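Local coordinates for uncharacterized protein (Bombyx mori, PDB 5AZ0) that is an aldo-keto reductase, AKR2E5, which as in other members of its family probably reduces aldehydes and ketones to alcohols with a nicotinamide cofactor, at residues 201-206 and 306-311; 260-265 and 293-298. One frame throughout, in Å; residues are numbered along the deposited sequence.

Contact 1 (201-206 and 306-311); sequences NLNLSQ and FDNGFR. With ACT (acetate ion), chain G; ACT (acetate ion), chain D; EDO (1,2-ethanediol), chain C.
Asn203 and Leu204, in the loop between strand 195-199 and helix 207-215, press on the turn at 307-310 that follows helix 297-304, in the TIM-barrel fold of this aldo-keto reductase. The backbone carbonyl of Asn203 is gripped twice: Asn308 N reaches Asn203 O at 2.9 Å in a nearly straight bond (171°), and Gly309 N adds a weak, bent one. The Asn203 side chain turns back on Phe306, ND2 of Asn203 giving a hydrogen bond of 3.0 Å to Phe306 O, which lies close to the plane of the amide; a second acceptor for ND2 is the carbonyl of Glu240. Beside it runs the Asn308 side chain, pointing the same way with the amide planes 25° apart. Asn308 OD1 takes the N-H of Phe310 in an Asx turn, which steadies the bend.

Leu204 has CG anti to the backbone N (chi1 -167°), and its two methyls divide: CD1 rests 3.7 Å from Gly309 O, while CD2 sits over one face of the Arg311 guanidinium, 3.6 Å from NH1. Gln206 NE2 is held by Glu199 O, and an acetate ion, probably from the crystallisation liquor, bridges it to Arg311 NH1.

Asp307 engages the same loop through both carboxylate oxygens. Ser205 N meets Asp307 OD1 at 3.0 Å and Ser205 OG meets Asp307 OD2 at 2.7 Å, each from above the carboxylate plane. Replacing Asp307 by an alanine would probably leave the Ser205 N-H and hydroxyl without these acceptors and weaken the tie at this end. A water lies between Asn201 OD1 and Phe310 O, 2.7 Å from the former, and Asn201 ND2 is bonded to the Glu199 carboxylate. The contact thus joins two irregular segments chiefly by polar bonds to backbone groups, and the negative charge of Asp307 is probably eased by the two Ser205 donors.

Contact 2 (260-265 and 293-298); sequences TQVNLG and FQLDDE
Phe293 and Leu295 lean on one side of helix 259-269, packing the run-in to helix 297-304 against an outer helix of the TIM-barrel fold. The Phe293 ring arrives rim first. Its CZ is 3.6 Å from Gln261 O, which lies in the plane of the ring at its edge, and 4.2 Å from Val262 CA, again near the ring plane. Gly265 CA is equally far from CZ and meets the ring obliquely. With no side chain at Gly265, the ring can come this close to the helix: a beta carbon there would point at Phe293 and collide with CZ. Gln261 O is already engaged as the acceptor of the helical bond from Gly265 N, so the ring edge packs beside a carbonyl that has its partner.

Leu295 covers the next part of the same side, with CD1 4.2 Å from Gly265 C, while its other methyl, CD2, stands 4.4 Å from Val262 CG1. Both branches are thus used, one on the backbone and one on a side chain, and no hydrogen bond crosses between the segments.

Around this first shell, Ile251 and Tyr255 of helix 246-255 and Val300 and Leu303 of helix 297-304 also touch Leu295, and Val262 meets Met248, Ile251 and Leu303, making an apolar core among three helices. Polar bonds at the margin position the chain: Leu295 N donates a hydrogen bond to Gln269 OE1, and Asp296 N one to Tyr255 OH, while on the helix side the Gln261 amide is held at both ends, OE1 by Thr258 N and NE2 by Glu286 O. Asp296 is the N-cap of helix 297-304, its OD1 accepting from Asp299 N while OD2 forms a salt bridge with Lys254 NZ.

Contact 2 is a buried, apolar meeting of a helix with the chain leading into helix 297-304, whereas contact 1 is partly buried, polar and made by two loops. Their centres are about 16 Å apart. Helix 297-304 links them along the chain: the 293-298 segment enters it, and the 306-311 segment follows just beyond its end. Leu202 joins them in space, touching helix 259-269, and Met248 of helix 246-255 packs on Leu202 and Phe306 of contact 1 as well as on Val262 of contact 2. The chemistry follows position, with hydrogen bonds to backbone groups in the partly buried loops, and methyl groups and a ring edge between the helices.

Contact 1 (201-206 and 306-311)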
# COMPACT_ATOMS: atom_id res chain seq x y z
N ASN A 201 3.19 -3.19 -10.64
CA ASN A 201 4.19 -4.28 -10.81
C ASN A 201 4.61 -4.38 -12.33
O ASN A 201 4.32 -3.47 -13.13
CB ASN A 201 3.65 -5.59 -10.21
CG ASN A 201 2.29 -5.94 -10.77
OD1 ASN A 201 2.14 -6.15 -12.00
ND2 ASN A 201 1.29 -6.09 -9.89
N LEU A 202 5.44 -5.36 -12.69
CA LEU A 202 5.99 -5.39 -14.04
C LEU A 202 4.91 -5.66 -15.15
O LEU A 202 5.06 -5.17 -16.24
CB LEU A 202 7.18 -6.32 -14.11
CG LEU A 202 8.37 -5.84 -13.32
CD1 LEU A 202 9.33 -6.99 -13.16
CD2 LEU A 202 9.05 -4.63 -13.98
N ASN A 203 3.84 -6.37 -14.81
CA ASN A 203 2.74 -6.65 -15.69
C ASN A 203 1.65 -5.61 -15.69
O ASN A 203 0.88 -5.57 -16.67
CB ASN A 203 2.10 -8.00 -15.35
CG ASN A 203 3.07 -9.17 -15.51
OD1 ASN A 203 3.08 -10.09 -14.73
ND2 ASN A 203 3.92 -9.09 -16.50
N LEU A 204 1.52 -4.83 -14.58
CA LEU A 204 0.54 -3.76 -14.47
C LEU A 204 1.22 -2.45 -14.15
O LEU A 204 1.29 -1.99 -12.99
CB LEU A 204 -0.47 -4.10 -13.40
CG LEU A 204 -1.75 -3.24 -13.35
CD1 LEU A 204 -2.70 -3.67 -14.46
CD2 LEU A 204 -2.47 -3.37 -11.99
N SER A 205 1.72 -1.80 -15.18
CA SER A 205 2.49 -0.57 -14.97
C SER A 205 1.66 0.63 -14.53
O SER A 205 2.25 1.56 -14.02
CB SER A 205 3.21 -0.15 -16.27
OG SER A 205 2.25 0.39 -17.20
N GLN A 206 0.37 0.67 -14.88
CA GLN A 206 -0.53 1.84 -14.69
C GLN A 206 0.08 3.16 -15.11
O GLN A 206 0.02 4.19 -14.40
CB GLN A 206 -1.08 1.87 -13.24
CG GLN A 206 -1.68 0.53 -12.91
CD GLN A 206 -2.98 0.61 -12.20
OE1 GLN A 206 -3.96 1.13 -12.73
NE2 GLN A 206 -3.02 0.07 -10.99
N PHE A 306 7.43 -6.08 -20.14
CA PHE A 306 6.54 -7.00 -19.42
C PHE A 306 5.12 -6.50 -19.20
O PHE A 306 4.24 -7.27 -18.82
CB PHE A 306 7.18 -7.36 -18.10
CG PHE A 306 8.39 -8.25 -18.23
CD1 PHE A 306 8.25 -9.56 -18.73
CD2 PHE A 306 9.64 -7.82 -17.80
CE1 PHE A 306 9.34 -10.42 -18.85
CE2 PHE A 306 10.75 -8.67 -17.89
CZ PHE A 306 10.59 -9.97 -18.43
N ASP A 307 4.89 -5.21 -19.37
CA ASP A 307 3.58 -4.60 -19.10
C ASP A 307 2.50 -5.14 -20.05
O ASP A 307 2.69 -5.06 -21.24
CB ASP A 307 3.67 -3.10 -19.33
CG ASP A 307 2.40 -2.35 -18.88
OD1 ASP A 307 1.62 -2.81 -18.04
OD2 ASP A 307 2.23 -1.24 -19.35
N ASN A 308 1.41 -5.71 -19.54
CA ASN A 308 0.37 -6.29 -20.38
C ASN A 308 -1.02 -6.19 -19.79
O ASN A 308 -1.93 -6.90 -20.23
CB ASN A 308 0.70 -7.77 -20.58
CG ASN A 308 0.73 -8.50 -19.25
OD1 ASN A 308 0.26 -8.00 -18.27
ND2 ASN A 308 1.30 -9.67 -19.23
N GLY A 309 -1.21 -5.36 -18.77
CA GLY A 309 -2.51 -5.18 -18.21
C GLY A 309 -3.01 -6.27 -17.27
O GLY A 309 -4.13 -6.13 -16.79
N PHE A 310 -2.22 -7.28 -16.96
CA PHE A 310 -2.65 -8.35 -16.04
C PHE A 310 -2.68 -7.85 -14.56
O PHE A 310 -1.63 -7.49 -14.00
CB PHE A 310 -1.68 -9.54 -16.14
CG PHE A 310 -2.14 -10.75 -15.37
CD1 PHE A 310 -1.84 -10.89 -14.01
CD2 PHE A 310 -2.89 -11.75 -16.00
CE1 PHE A 310 -2.34 -11.98 -13.27
CE2 PHE A 310 -3.37 -12.87 -15.28
CZ PHE A 310 -3.10 -12.98 -13.92
N ARG A 311 -3.85 -7.83 -13.95
CA ARG A 311 -4.06 -7.26 -12.63
C ARG A 311 -4.12 -8.41 -11.62
O ARG A 311 -4.98 -9.29 -11.69
CB ARG A 311 -5.36 -6.48 -12.65
CG ARG A 311 -5.61 -5.74 -11.36
CD ARG A 311 -6.93 -5.04 -11.45
NE ARG A 311 -6.87 -3.89 -12.33
CZ ARG A 311 -6.34 -2.70 -12.02
NH1 ARG A 311 -5.77 -2.48 -10.81
NH2 ARG A 311 -6.37 -1.72 -12.94
C ACT G . -6.69 -9.67 -14.62
O ACT G . -6.41 -8.68 -15.39
OXT ACT G . -7.44 -9.68 -13.59
CH3 ACT G . -6.04 -10.95 -14.88
C ACT D . -6.45 1.43 -10.10
O ACT D . -5.64 0.42 -9.77
OXT ACT D . -6.89 2.32 -9.32
CH3 ACT D . -6.99 1.66 -11.48
C1 EDO C . 5.59 2.46 -18.94
O1 EDO C . 6.22 3.14 -17.82
C2 EDO C . 5.77 1.00 -18.52
O2 EDO C . 4.98 0.08 -19.26
O HOH W 1 0.17 -8.03 -12.16

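Contact 2 (260-265 and 293-298)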
# COMPACT_ATOMS: atom_id res chain seq x y z
N THR A 260 14.04 -10.02 -7.61
CA THR A 260 13.12 -9.21 -6.84
C THR A 260 13.68 -7.82 -6.64
O THR A 260 12.95 -6.86 -6.69
CB THR A 260 12.77 -9.86 -5.51
OG1 THR A 260 13.96 -10.12 -4.79
CG2 THR A 260 12.02 -11.09 -5.73
N GLN A 261 14.98 -7.70 -6.49
CA GLN A 261 15.58 -6.40 -6.34
C GLN A 261 15.54 -5.53 -7.58
O GLN A 261 15.56 -4.28 -7.46
CB GLN A 261 17.03 -6.50 -5.89
CG GLN A 261 17.23 -7.09 -4.49
CD GLN A 261 18.70 -7.36 -4.14
OE1 GLN A 261 19.45 -7.83 -4.98
NE2 GLN A 261 19.11 -7.01 -2.93
N VAL A 262 15.63 -6.18 -8.75
CA VAL A 262 15.50 -5.50 -10.00
C VAL A 262 14.10 -4.90 -10.07
O VAL A 262 13.99 -3.74 -10.32
CB VAL A 262 15.77 -6.43 -11.23
CG1 VAL A 262 15.40 -5.75 -12.55
CG2 VAL A 262 17.25 -6.79 -11.30
N ASN A 263 13.11 -5.74 -9.89
CA ASN A 263 11.70 -5.34 -9.77
C ASN A 263 11.50 -4.13 -8.83
O ASN A 263 10.97 -3.11 -9.26
CB ASN A 263 10.88 -6.52 -9.34
CG ASN A 263 9.39 -6.32 -9.50
OD1 ASN A 263 8.85 -5.18 -9.50
ND2 ASN A 263 8.70 -7.41 -9.57
N LEU A 264 12.00 -4.19 -7.58
CA LEU A 264 11.81 -3.04 -6.67
C LEU A 264 12.57 -1.82 -7.08
O LEU A 264 12.10 -0.67 -6.92
CB LEU A 264 12.13 -3.37 -5.19
CG LEU A 264 11.24 -4.44 -4.60
CD1 LEU A 264 11.52 -4.61 -3.07
CD2 LEU A 264 9.76 -4.20 -4.86
N GLY A 265 13.78 -2.02 -7.56
CA GLY A 265 14.55 -0.89 -7.99
C GLY A 265 13.98 -0.16 -9.21
O GLY A 265 14.11 1.06 -9.33
N PHE A 293 21.77 1.54 -7.36
CA PHE A 293 21.99 1.17 -8.76
C PHE A 293 21.00 1.88 -9.67
O PHE A 293 19.90 2.15 -9.26
CB PHE A 293 22.05 -0.37 -8.95
CG PHE A 293 20.71 -1.08 -8.94
CD1 PHE A 293 20.06 -1.40 -7.74
CD2 PHE A 293 20.14 -1.57 -10.14
CE1 PHE A 293 18.87 -2.12 -7.74
CE2 PHE A 293 18.93 -2.28 -10.15
CZ PHE A 293 18.28 -2.54 -8.95
N GLN A 294 21.45 2.23 -10.87
CA GLN A 294 20.66 2.98 -11.84
C GLN A 294 20.49 2.01 -13.01
O GLN A 294 21.48 1.49 -13.52
CB GLN A 294 21.43 4.24 -12.22
CG GLN A 294 20.68 5.26 -13.09
CD GLN A 294 19.67 6.11 -12.32
OE1 GLN A 294 19.85 6.39 -11.12
NE2 GLN A 294 18.60 6.53 -13.00
N LEU A 295 19.24 1.69 -13.36
CA LEU A 295 18.94 0.85 -14.52
C LEU A 295 19.11 1.73 -15.73
O LEU A 295 18.61 2.88 -15.75
CB LEU A 295 17.54 0.24 -14.46
CG LEU A 295 17.35 -0.86 -13.42
CD1 LEU A 295 15.91 -0.85 -12.87
CD2 LEU A 295 17.66 -2.27 -13.88
N ASP A 296 19.84 1.24 -16.75
CA ASP A 296 20.07 2.08 -17.95
C ASP A 296 18.91 1.94 -18.93
O ASP A 296 18.01 1.12 -18.72
CB ASP A 296 21.46 1.85 -18.59
CG ASP A 296 21.62 0.47 -19.17
OD1 ASP A 296 20.64 -0.11 -19.71
OD2 ASP A 296 22.75 -0.03 -19.06
N ASP A 297 18.93 2.79 -19.94
CA ASP A 297 17.84 2.93 -20.87
C ASP A 297 17.47 1.60 -21.45
O ASP A 297 16.31 1.31 -21.60
CB ASP A 297 18.18 3.89 -22.01
CG ASP A 297 18.39 5.34 -21.54
OD1 ASP A 297 17.75 5.76 -20.56
OD2 ASP A 297 19.19 6.06 -22.18
N GLU A 298 18.47 0.78 -21.76
CA GLU A 298 18.22 -0.56 -22.36
C GLU A 298 17.44 -1.48 -21.43
O GLU A 298 16.47 -2.17 -21.85
CB GLU A 298 19.56 -1.22 -22.74
CG GLU A 298 19.44 -2.54 -23.51
CD GLU A 298 20.76 -3.33 -23.59
OE1 GLU A 298 21.85 -2.71 -23.63
OE2 GLU A 298 20.70 -4.58 -23.61